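Local atomic coordinates of FMN-dependent NADH:quinone oxidoreductase 1 (Bacillus anthracis, PDB entry 3U7I), a protein that probably reduces quinones and cleaves azo compounds at the expense of NADH, using one bound FMN per subunit of a homodimer. Residues C[126-131]-C[135-140]; C[115-120]-C[167-172]; C[61-66]-C[76-81]. One frame throughout, in Å; residues are numbered along the deposited sequence.

Contact 1. Residues C[126-131]-C[135-140]; sequences TFKYTE and VGLLKD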
loop_
_atom_site.group_PDB
_atom_site.type_symbol
_atom_site.label_atom_id
_atom_site.label_comp_id
_atom_site.label_asym_id
_atom_site.label_seq_id
_atom_site.Cartn_x
_atom_site.Cartn_y
_atom_site.Cartn_z
ATOM N N THR C 126 1.137 -18.659 7.416
ATOM C CA THR C 126 1.239 -18.653 5.951
ATOM C C THR C 126 2.694 -18.623 5.466
ATOM O O THR C 126 2.980 -18.858 4.286
ATOM C CB THR C 126 0.408 -17.518 5.318
ATOM O OG1 THR C 126 0.869 -16.260 5.816
ATOM C CG2 THR C 126 -1.081 -17.684 5.674
ATOM N N PHE C 127 3.609 -18.338 6.390
ATOM C CA PHE C 127 5.044 -18.398 6.120
ATOM C C PHE C 127 5.792 -18.708 7.416
ATOM O O PHE C 127 5.224 -18.624 8.510
ATOM C CB PHE C 127 5.556 -17.082 5.499
ATOM C CG PHE C 127 5.798 -15.975 6.500
ATOM C CD1 PHE C 127 7.018 -15.871 7.163
ATOM C CD2 PHE C 127 4.813 -15.027 6.762
ATOM C CE1 PHE C 127 7.245 -14.857 8.087
ATOM C CE2 PHE C 127 5.036 -14.002 7.682
ATOM C CZ PHE C 127 6.250 -13.920 8.347
ATOM N N LYS C 128 7.063 -19.074 7.296
ATOM C CA LYS C 128 7.873 -19.274 8.487
ATOM C C LYS C 128 9.289 -18.749 8.305
ATOM O O LYS C 128 9.807 -18.699 7.189
ATOM C CB LYS C 128 7.895 -20.749 8.905
ATOM C CG LYS C 128 8.710 -21.653 8.002
ATOM C CD LYS C 128 8.996 -22.968 8.702
ATOM C CE LYS C 128 9.675 -23.954 7.778
ATOM N NZ LYS C 128 10.244 -25.103 8.531
ATOM N N TYR C 129 9.897 -18.338 9.412
ATOM C CA TYR C 129 11.287 -17.912 9.407
ATOM C C TYR C 129 12.211 -19.122 9.495
ATOM O O TYR C 129 11.919 -20.082 10.208
ATOM C CB TYR C 129 11.553 -16.949 10.561
ATOM C CG TYR C 129 10.775 -15.660 10.454
ATOM C CD1 TYR C 129 11.084 -14.719 9.479
ATOM C CD2 TYR C 129 9.735 -15.378 11.328
ATOM C CE1 TYR C 129 10.372 -13.527 9.377
ATOM C CE2 TYR C 129 9.019 -14.188 11.236
ATOM C CZ TYR C 129 9.342 -13.264 10.258
ATOM O OH TYR C 129 8.635 -12.080 10.160
ATOM N N THR C 130 13.310 -19.073 8.743
ATOM C CA THR C 130 14.353 -20.094 8.798
ATOM C C THR C 130 15.697 -19.410 9.046
ATOM O O THR C 130 15.736 -18.284 9.550
ATOM C CB THR C 130 14.414 -20.935 7.499
ATOM O OG1 THR C 130 14.838 -20.115 6.402
ATOM C CG2 THR C 130 13.049 -21.530 7.183
ATOM N N GLU C 131 16.791 -20.079 8.686
ATOM C CA GLU C 131 18.134 -19.536 8.907
ATOM C C GLU C 131 18.617 -18.661 7.752
ATOM O O GLU C 131 19.269 -17.640 7.965
ATOM C CB GLU C 131 19.133 -20.666 9.151
ATOM C CG GLU C 131 18.816 -21.507 10.373
ATOM C CD GLU C 131 19.387 -22.905 10.275
ATOM O OE1 GLU C 131 18.605 -23.852 10.040
ATOM O OE2 GLU C 131 20.619 -23.059 10.434
ATOM N N VAL C 135 10.400 -18.738 4.367
ATOM C CA VAL C 135 9.780 -19.517 3.302
ATOM C C VAL C 135 8.256 -19.517 3.474
ATOM O O VAL C 135 7.752 -19.395 4.593
ATOM C CB VAL C 135 10.356 -20.970 3.236
ATOM C CG1 VAL C 135 10.116 -21.719 4.537
ATOM C CG2 VAL C 135 9.782 -21.740 2.049
ATOM N N GLY C 136 7.531 -19.621 2.361
ATOM C CA GLY C 136 6.077 -19.665 2.390
ATOM C C GLY C 136 5.578 -21.049 2.764
ATOM O O GLY C 136 6.230 -22.054 2.456
ATOM N N LEU C 137 4.425 -21.099 3.434
ATOM C CA LEU C 137 3.850 -22.358 3.905
ATOM C C LEU C 137 2.672 -22.843 3.063
ATOM O O LEU C 137 2.158 -23.938 3.285
ATOM C CB LEU C 137 3.424 -22.228 5.371
ATOM C CG LEU C 137 4.559 -22.000 6.360
ATOM C CD1 LEU C 137 4.027 -22.026 7.770
ATOM C CD2 LEU C 137 5.635 -23.064 6.168
ATOM N N LEU C 138 2.236 -22.032 2.101
ATOM C CA LEU C 138 1.109 -22.403 1.253
ATOM C C LEU C 138 1.578 -22.830 -0.134
ATOM O O LEU C 138 1.107 -22.305 -1.146
ATOM C CB LEU C 138 0.115 -21.244 1.136
ATOM C CG LEU C 138 -0.419 -20.670 2.453
ATOM C CD1 LEU C 138 -1.376 -19.523 2.176
ATOM C CD2 LEU C 138 -1.086 -21.738 3.308
ATOM N N LYS C 139 2.503 -23.783 -0.174
ATOM C CA LYS C 139 3.057 -24.259 -1.436
ATOM C C LYS C 139 2.329 -25.520 -1.898
ATOM O O LYS C 139 2.951 -26.555 -2.106
ATOM C CB LYS C 139 4.557 -24.534 -1.289
ATOM C CG LYS C 139 5.316 -23.412 -0.586
ATOM C CD LYS C 139 6.709 -23.208 -1.163
ATOM C CE LYS C 139 7.384 -21.991 -0.533
ATOM N NZ LYS C 139 8.070 -21.121 -1.535
ATOM N N ASP C 140 1.012 -25.422 -2.066
ATOM C CA ASP C 140 0.184 -26.592 -2.365
ATOM C C ASP C 140 -0.734 -26.437 -3.589
ATOM O O ASP C 140 -1.813 -27.033 -3.635
ATOM C CB ASP C 140 -0.642 -26.990 -1.130
ATOM C CG ASP C 140 -1.223 -25.785 -0.392
ATOM O OD1 ASP C 140 -1.790 -25.970 0.702
ATOM O OD2 ASP C 140 -1.100 -24.649 -0.890
#
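A short antiparallel beta hairpin, strands 127-129 and 134-136, pairs Lys128 with Val135 and Phe127 with Gly136. Lys128 and Val135 form the hydrogen-bonded pair: Lys128 N donates to Val135 O at 2.8 Å, and Val135 N returns a bond to Lys128 O at 2.9 Å. Phe127 and Gly136 form the non-hydrogen-bonded pair, whose CA atoms, Phe127 CA and Gly136 CA, come within 4.1 Å. Past the strand ends Leu137 N donates to Thr126 O over 2.8 Å, from 49° above the carbonyl plane, so the pairing persists where the strand has become loop.

On one face the side chains of Lys128 and Val135 lie side by side and point the same way, with Lys128 CG 3.7 Å from Val135 CG1. Lys128 turns CG between its backbone N and carbonyl carbon (chi1 72°), which also brings CG to 3.8 Å from Leu137 CD2; the two chains meet there at about a right angle. Thr130 CG2 touches the same Val135 methyl. Leu137 lays its CG against Phe127 CA at 3.6 Å. At the buried end, Leu138 CD1 meets Thr126 CG2 at 4.0 Å, beside Leu89 and Phe92 of helix 76-94. Thr126 OG1 is hydrogen-bonded to Ile120 O and Ile122 N, at the end of helix 111-120 and just after it. Reciprocal bonds at one pair and close CA atoms at the next are the alternation characteristic of a two-stranded antiparallel hairpin, here a separate unit outside the five-stranded parallel sheet of the flavodoxin-like fold.

Contact 2. Residues C[115-120]-C[167-172]; sequences DYMDNI and HKYLKA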
loop_
_atom_site.group_PDB
_atom_site.type_symbol
_atom_site.label_atom_id
_atom_site.label_comp_id
_atom_site.label_asym_id
_atom_site.label_seq_id
_atom_site.Cartn_x
_atom_site.Cartn_y
_atom_site.Cartn_z
ATOM N N ASP C 115 -3.952 -3.540 4.658
ATOM C CA ASP C 115 -4.445 -4.047 5.939
ATOM C C ASP C 115 -4.765 -5.537 5.837
ATOM O O ASP C 115 -4.495 -6.305 6.769
ATOM C CB ASP C 115 -5.711 -3.319 6.386
ATOM C CG ASP C 115 -5.441 -1.911 6.838
ATOM O OD1 ASP C 115 -4.282 -1.607 7.182
ATOM O OD2 ASP C 115 -6.400 -1.117 6.869
ATOM N N TYR C 116 -5.357 -5.938 4.715
ATOM C CA TYR C 116 -5.683 -7.350 4.520
ATOM C C TYR C 116 -4.402 -8.186 4.456
ATOM O O TYR C 116 -4.329 -9.263 5.055
ATOM C CB TYR C 116 -6.543 -7.559 3.264
ATOM C CG TYR C 116 -7.003 -8.991 3.079
ATOM C CD1 TYR C 116 -8.089 -9.494 3.793
ATOM C CD2 TYR C 116 -6.345 -9.840 2.198
ATOM C CE1 TYR C 116 -8.512 -10.822 3.620
ATOM C CE2 TYR C 116 -6.754 -11.168 2.025
ATOM C CZ TYR C 116 -7.832 -11.648 2.728
ATOM O OH TYR C 116 -8.225 -12.962 2.540
HETATM N N MSE C 117 -3.392 -7.694 3.743
HETATM C CA MSE C 117 -2.116 -8.403 3.693
HETATM C C MSE C 117 -1.571 -8.549 5.107
HETATM O O MSE C 117 -0.982 -9.572 5.444
HETATM C CB MSE C 117 -1.088 -7.684 2.802
HETATM C CG MSE C 117 -1.496 -7.523 1.328
HETATM SE SE MSE C 117 -1.894 -9.209 0.454
HETATM C CE MSE C 117 -0.172 -10.097 0.765
ATOM N N ASP C 118 -1.783 -7.530 5.936
ATOM C CA ASP C 118 -1.280 -7.543 7.315
ATOM C C ASP C 118 -1.998 -8.586 8.200
ATOM O O ASP C 118 -1.476 -8.995 9.248
ATOM C CB ASP C 118 -1.346 -6.141 7.951
ATOM C CG ASP C 118 -0.380 -5.153 7.314
ATOM O OD1 ASP C 118 0.604 -5.589 6.658
ATOM O OD2 ASP C 118 -0.609 -3.925 7.465
ATOM N N ASN C 119 -3.189 -9.002 7.773
ATOM C CA ASN C 119 -3.971 -10.039 8.460
ATOM C C ASN C 119 -3.580 -11.465 8.052
ATOM O O ASN C 119 -3.673 -12.397 8.854
ATOM C CB ASN C 119 -5.465 -9.845 8.188
ATOM C CG ASN C 119 -6.096 -8.791 9.081
ATOM O OD1 ASN C 119 -6.742 -9.120 10.075
ATOM N ND2 ASN C 119 -5.923 -7.516 8.724
ATOM N N ILE C 120 -3.141 -11.630 6.802
ATOM C CA ILE C 120 -2.894 -12.963 6.251
ATOM C C ILE C 120 -1.413 -13.361 6.145
ATOM O O ILE C 120 -1.100 -14.544 5.992
ATOM C CB ILE C 120 -3.570 -13.136 4.875
ATOM C CG1 ILE C 120 -2.898 -12.230 3.842
ATOM C CG2 ILE C 120 -5.082 -12.862 4.981
ATOM C CD1 ILE C 120 -3.207 -12.602 2.426
ATOM N N HIS C 167 0.355 -4.594 -8.938
ATOM C CA HIS C 167 0.665 -5.896 -9.533
ATOM C C HIS C 167 1.991 -6.480 -9.046
ATOM O O HIS C 167 2.051 -7.636 -8.638
ATOM C CB HIS C 167 0.660 -5.796 -11.067
ATOM C CG HIS C 167 1.352 -6.931 -11.756
ATOM N ND1 HIS C 167 0.886 -8.228 -11.714
ATOM C CD2 HIS C 167 2.482 -6.967 -12.503
ATOM C CE1 HIS C 167 1.691 -9.012 -12.407
ATOM N NE2 HIS C 167 2.671 -8.270 -12.896
ATOM N N LYS C 168 3.052 -5.684 -9.094
ATOM C CA LYS C 168 4.372 -6.154 -8.677
ATOM C C LYS C 168 4.338 -6.698 -7.250
ATOM O O LYS C 168 4.831 -7.796 -6.975
ATOM C CB LYS C 168 5.411 -5.032 -8.820
ATOM C CG LYS C 168 5.727 -4.717 -10.271
ATOM C CD LYS C 168 6.801 -3.652 -10.399
ATOM C CE LYS C 168 7.338 -3.598 -11.828
ATOM N NZ LYS C 168 8.557 -2.744 -11.893
ATOM N N TYR C 169 3.728 -5.937 -6.350
ATOM C CA TYR C 169 3.637 -6.339 -4.957
ATOM C C TYR C 169 2.797 -7.600 -4.791
ATOM O O TYR C 169 3.247 -8.571 -4.177
ATOM C CB TYR C 169 3.061 -5.206 -4.120
ATOM C CG TYR C 169 2.860 -5.546 -2.668
ATOM C CD1 TYR C 169 3.937 -5.591 -1.794
ATOM C CD2 TYR C 169 1.596 -5.815 -2.168
ATOM C CE1 TYR C 169 3.761 -5.892 -0.461
ATOM C CE2 TYR C 169 1.407 -6.121 -0.834
ATOM C CZ TYR C 169 2.489 -6.158 0.021
ATOM O OH TYR C 169 2.310 -6.450 1.360
ATOM N N LEU C 170 1.586 -7.607 -5.341
ATOM C CA LEU C 170 0.718 -8.778 -5.173
ATOM C C LEU C 170 1.337 -10.073 -5.706
ATOM O O LEU C 170 1.330 -11.086 -5.007
ATOM C CB LEU C 170 -0.678 -8.542 -5.767
ATOM C CG LEU C 170 -1.518 -7.487 -5.040
ATOM C CD1 LEU C 170 -2.789 -7.176 -5.809
ATOM C CD2 LEU C 170 -1.837 -7.945 -3.624
ATOM N N LYS C 171 1.862 -10.049 -6.935
ATOM C CA LYS C 171 2.515 -11.229 -7.501
ATOM C C LYS C 171 3.652 -11.718 -6.593
ATOM O O LYS C 171 3.768 -12.919 -6.297
ATOM C CB LYS C 171 3.079 -10.924 -8.890
ATOM C CG LYS C 171 3.534 -12.172 -9.649
ATOM C CD LYS C 171 4.177 -11.815 -10.968
ATOM C CE LYS C 171 4.443 -13.062 -11.781
ATOM N NZ LYS C 171 5.289 -12.735 -12.957
ATOM N N ALA C 172 4.490 -10.770 -6.164
ATOM C CA ALA C 172 5.648 -11.055 -5.309
ATOM C C ALA C 172 5.253 -11.715 -3.989
ATOM O O ALA C 172 5.808 -12.765 -3.623
ATOM C CB ALA C 172 6.457 -9.772 -5.045
#
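Met117, present as selenomethionine, loses the largest area in this contact, followed by Tyr169 and then Leu170; these three carry the contact between segments 115-120 and 167-172. The helices follow strands 97-103 and 143-149 of the parallel sheet and lie side by side on one face of it, as in the flavodoxin-like fold. The nearest CA atoms, Met117 CA and Leu170 CA, are 9.3 Å apart, so side chains bridge the gap.

Met117 and Tyr169 reach across from opposite directions. Met117 CG arrives at the edge of the phenol ring, in its plane, 3.9 Å from Tyr169 CE2, while Met117 CB lies 3.9 Å from Tyr169 OH. The ring gets there because Tyr169 CG is anti to the backbone N (chi1 177°), with the bond from CA to CB already directed at the other helix. The bend of Met117 at chi2 (-57°) carries the selenium toward Leu170, where Met117 SE is 4.3 Å from Leu170 CD2, a looser touch.

The phenol oxygen has its polar partner across the dimer: Tyr169 OH is hydrogen-bonded to Asn106 O of the second subunit, whose Asn108 also packs on Tyr169. No hydrogen bond links the two helical segments. Their chemistry is therefore apolar and buried, and the one hydroxyl beside it is satisfied through the subunit interface, which probably couples the placing of this ring to the dimer.

Contact 3. Residues C[61-66]-C[76-81]; sequences VLSAWE and REEQKV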
loop_
_atom_site.group_PDB
_atom_site.type_symbol
_atom_site.label_atom_id
_atom_site.label_comp_id
_atom_site.label_asym_id
_atom_site.label_seq_id
_atom_site.Cartn_x
_atom_site.Cartn_y
_atom_site.Cartn_z
ATOM N N VAL C 61 -2.950 -3.623 18.273
ATOM C CA VAL C 61 -2.561 -4.884 17.636
ATOM C C VAL C 61 -1.101 -5.257 17.955
ATOM O O VAL C 61 -0.795 -6.424 18.235
ATOM C CB VAL C 61 -2.782 -4.838 16.100
ATOM C CG1 VAL C 61 -2.137 -6.048 15.418
ATOM C CG2 VAL C 61 -4.266 -4.756 15.772
ATOM N N LEU C 62 -0.208 -4.263 17.908
ATOM C CA LEU C 62 1.207 -4.467 18.219
ATOM C C LEU C 62 1.378 -4.875 19.683
ATOM O O LEU C 62 2.215 -5.718 20.016
ATOM C CB LEU C 62 2.020 -3.206 17.909
ATOM C CG LEU C 62 2.047 -2.784 16.439
ATOM C CD1 LEU C 62 2.696 -1.407 16.258
ATOM C CD2 LEU C 62 2.770 -3.831 15.633
ATOM N N SER C 63 0.571 -4.273 20.550
ATOM C CA SER C 63 0.522 -4.654 21.957
ATOM C C SER C 63 0.022 -6.099 22.140
ATOM O O SER C 63 0.611 -6.889 22.883
ATOM C CB SER C 63 -0.375 -3.675 22.720
ATOM O OG SER C 63 -0.602 -4.109 24.047
ATOM N N ALA C 64 -1.074 -6.432 21.465
ATOM C CA ALA C 64 -1.645 -7.768 21.522
ATOM C C ALA C 64 -0.601 -8.784 21.083
ATOM O O ALA C 64 -0.380 -9.801 21.749
ATOM C CB ALA C 64 -2.870 -7.852 20.637
ATOM N N TRP C 65 0.046 -8.493 19.961
ATOM C CA TRP C 65 1.031 -9.397 19.385
ATOM C C TRP C 65 2.243 -9.607 20.289
ATOM O O TRP C 65 2.756 -10.718 20.407
ATOM C CB TRP C 65 1.451 -8.902 18.000
ATOM C CG TRP C 65 0.440 -9.225 16.935
ATOM C CD1 TRP C 65 -0.653 -10.035 17.066
ATOM C CD2 TRP C 65 0.428 -8.751 15.581
ATOM N NE1 TRP C 65 -1.344 -10.097 15.879
ATOM C CE2 TRP C 65 -0.702 -9.319 14.949
ATOM C CE3 TRP C 65 1.258 -7.901 14.840
ATOM C CZ2 TRP C 65 -1.022 -9.066 13.608
ATOM C CZ3 TRP C 65 0.938 -7.653 13.505
ATOM C CH2 TRP C 65 -0.192 -8.233 12.907
ATOM N N GLU C 66 2.692 -8.538 20.933
ATOM C CA GLU C 66 3.826 -8.627 21.839
ATOM C C GLU C 66 3.496 -9.486 23.053
ATOM O O GLU C 66 4.328 -10.271 23.511
ATOM C CB GLU C 66 4.249 -7.232 22.294
ATOM C CG GLU C 66 5.433 -7.231 23.233
ATOM C CD GLU C 66 5.575 -5.915 23.953
ATOM O OE1 GLU C 66 4.532 -5.349 24.358
ATOM O OE2 GLU C 66 6.721 -5.437 24.106
ATOM N N ARG C 76 -9.283 -6.939 26.921
ATOM C CA ARG C 76 -10.536 -7.230 26.230
ATOM C C ARG C 76 -10.469 -6.823 24.763
ATOM O O ARG C 76 -10.814 -7.612 23.876
ATOM C CB ARG C 76 -11.706 -6.513 26.900
ATOM C CG ARG C 76 -12.992 -6.601 26.097
ATOM C CD ARG C 76 -14.157 -7.029 26.972
ATOM N NE ARG C 76 -15.151 -7.811 26.236
ATOM C CZ ARG C 76 -16.291 -7.319 25.759
ATOM N NH1 ARG C 76 -16.596 -6.035 25.937
ATOM N NH2 ARG C 76 -17.128 -8.116 25.105
ATOM N N GLU C 77 -10.028 -5.589 24.518
ATOM C CA GLU C 77 -9.930 -5.060 23.159
ATOM C C GLU C 77 -8.827 -5.734 22.329
ATOM O O GLU C 77 -8.988 -5.926 21.123
ATOM C CB GLU C 77 -9.774 -3.532 23.160
ATOM C CG GLU C 77 -9.231 -2.928 24.443
ATOM C CD GLU C 77 -8.917 -1.443 24.293
ATOM O OE1 GLU C 77 -9.578 -0.614 24.963
ATOM O OE2 GLU C 77 -8.009 -1.103 23.499
ATOM N N GLU C 78 -7.723 -6.100 22.974
ATOM C CA GLU C 78 -6.681 -6.893 22.318
ATOM C C GLU C 78 -7.203 -8.278 21.926
ATOM O O GLU C 78 -6.898 -8.788 20.847
ATOM C CB GLU C 78 -5.458 -7.028 23.224
ATOM C CG GLU C 78 -4.707 -5.731 23.401
ATOM C CD GLU C 78 -3.707 -5.790 24.529
ATOM O OE1 GLU C 78 -3.640 -6.838 25.207
ATOM O OE2 GLU C 78 -2.986 -4.786 24.743
ATOM N N GLN C 79 -7.986 -8.885 22.806
ATOM C CA GLN C 79 -8.604 -10.175 22.531
ATOM C C GLN C 79 -9.551 -10.078 21.327
ATOM O O GLN C 79 -9.488 -10.891 20.400
ATOM C CB GLN C 79 -9.357 -10.655 23.776
ATOM C CG GLN C 79 -10.131 -11.941 23.600
ATOM C CD GLN C 79 -11.180 -12.131 24.680
ATOM O OE1 GLN C 79 -11.056 -11.595 25.787
ATOM N NE2 GLN C 79 -12.228 -12.888 24.361
ATOM N N LYS C 80 -10.409 -9.061 21.341
ATOM C CA LYS C 80 -11.431 -8.883 20.315
ATOM C C LYS C 80 -10.844 -8.634 18.921
ATOM O O LYS C 80 -11.316 -9.203 17.931
ATOM C CB LYS C 80 -12.385 -7.754 20.713
ATOM C CG LYS C 80 -13.460 -7.435 19.688
ATOM C CD LYS C 80 -14.047 -6.048 19.939
ATOM C CE LYS C 80 -14.796 -5.513 18.719
ATOM N NZ LYS C 80 -15.152 -4.065 18.849
ATOM N N VAL C 81 -9.819 -7.789 18.831
ATOM C CA VAL C 81 -9.215 -7.512 17.525
ATOM C C VAL C 81 -8.450 -8.718 16.965
ATOM O O VAL C 81 -8.591 -9.035 15.782
ATOM C CB VAL C 81 -8.338 -6.223 17.513
ATOM C CG1 VAL C 81 -7.156 -6.356 18.466
ATOM C CG2 VAL C 81 -7.869 -5.905 16.085
#
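Glu78 is the first residue of segment 76-81 to meet helix 59-68, and it does so with both its stem and its carboxylate. Glu78 CB packs against Ala64 CB at 3.8 Å; here the backbones come nearest, with Ala64 CA and Glu78 CA 5.2 Å apart. Beyond CG the Glu78 chain is extended (chi2 167°), running past Ala64 to Ser63. Ser63 OG donates to Glu78 OE2 over 2.6 Å, reaching it from 46° above the carboxylate plane. The other oxygen, Glu78 OE1, accepts from Thr75 N and forms a salt bridge with Lys67 of helix 59-68. The Thr75 bond is one half of a capping box, N3 side chain to N-cap N-H, and the contact joins the N-terminal turns of helix 76-94 to helix 59-68.

One turn later Val81 makes the apolar contact, Val81 CG2 touching Val61 CG2 at 3.8 Å, with the two side chains about perpendicular. The short helical axes cross at -90° with a closest approach of 9.2 Å, consistent with these few, localised touches. The buried carboxylate is thus gripped through both oxygens; a hydroxyl, a backbone N-H and an ammonium group together would be expected to favour its charged form.

Contact 2 is buried near the centre of the chain, whereas contact 1 is a partly exposed hairpin and contact 3 a buried helix crossing, its centre about 25 Å from the centre of the chain. Their chemistry differs accordingly: backbone hydrogen bonds dominate contact 1, apolar side chains contact 2, and a carboxylate beside small apolar groups contact 3. Contacts 1 and 2 meet where Thr126 bonds the end of helix 111-120, which leads on to the hairpin. Contact 3 reaches contact 2 by packing alone, Trp65 CH2 lying 4.0 Å from Asp118 O, and does not touch contact 1. Helix 76-94 supplies one side of contact 3 and packs against residues of the segments of contacts 1 and 2.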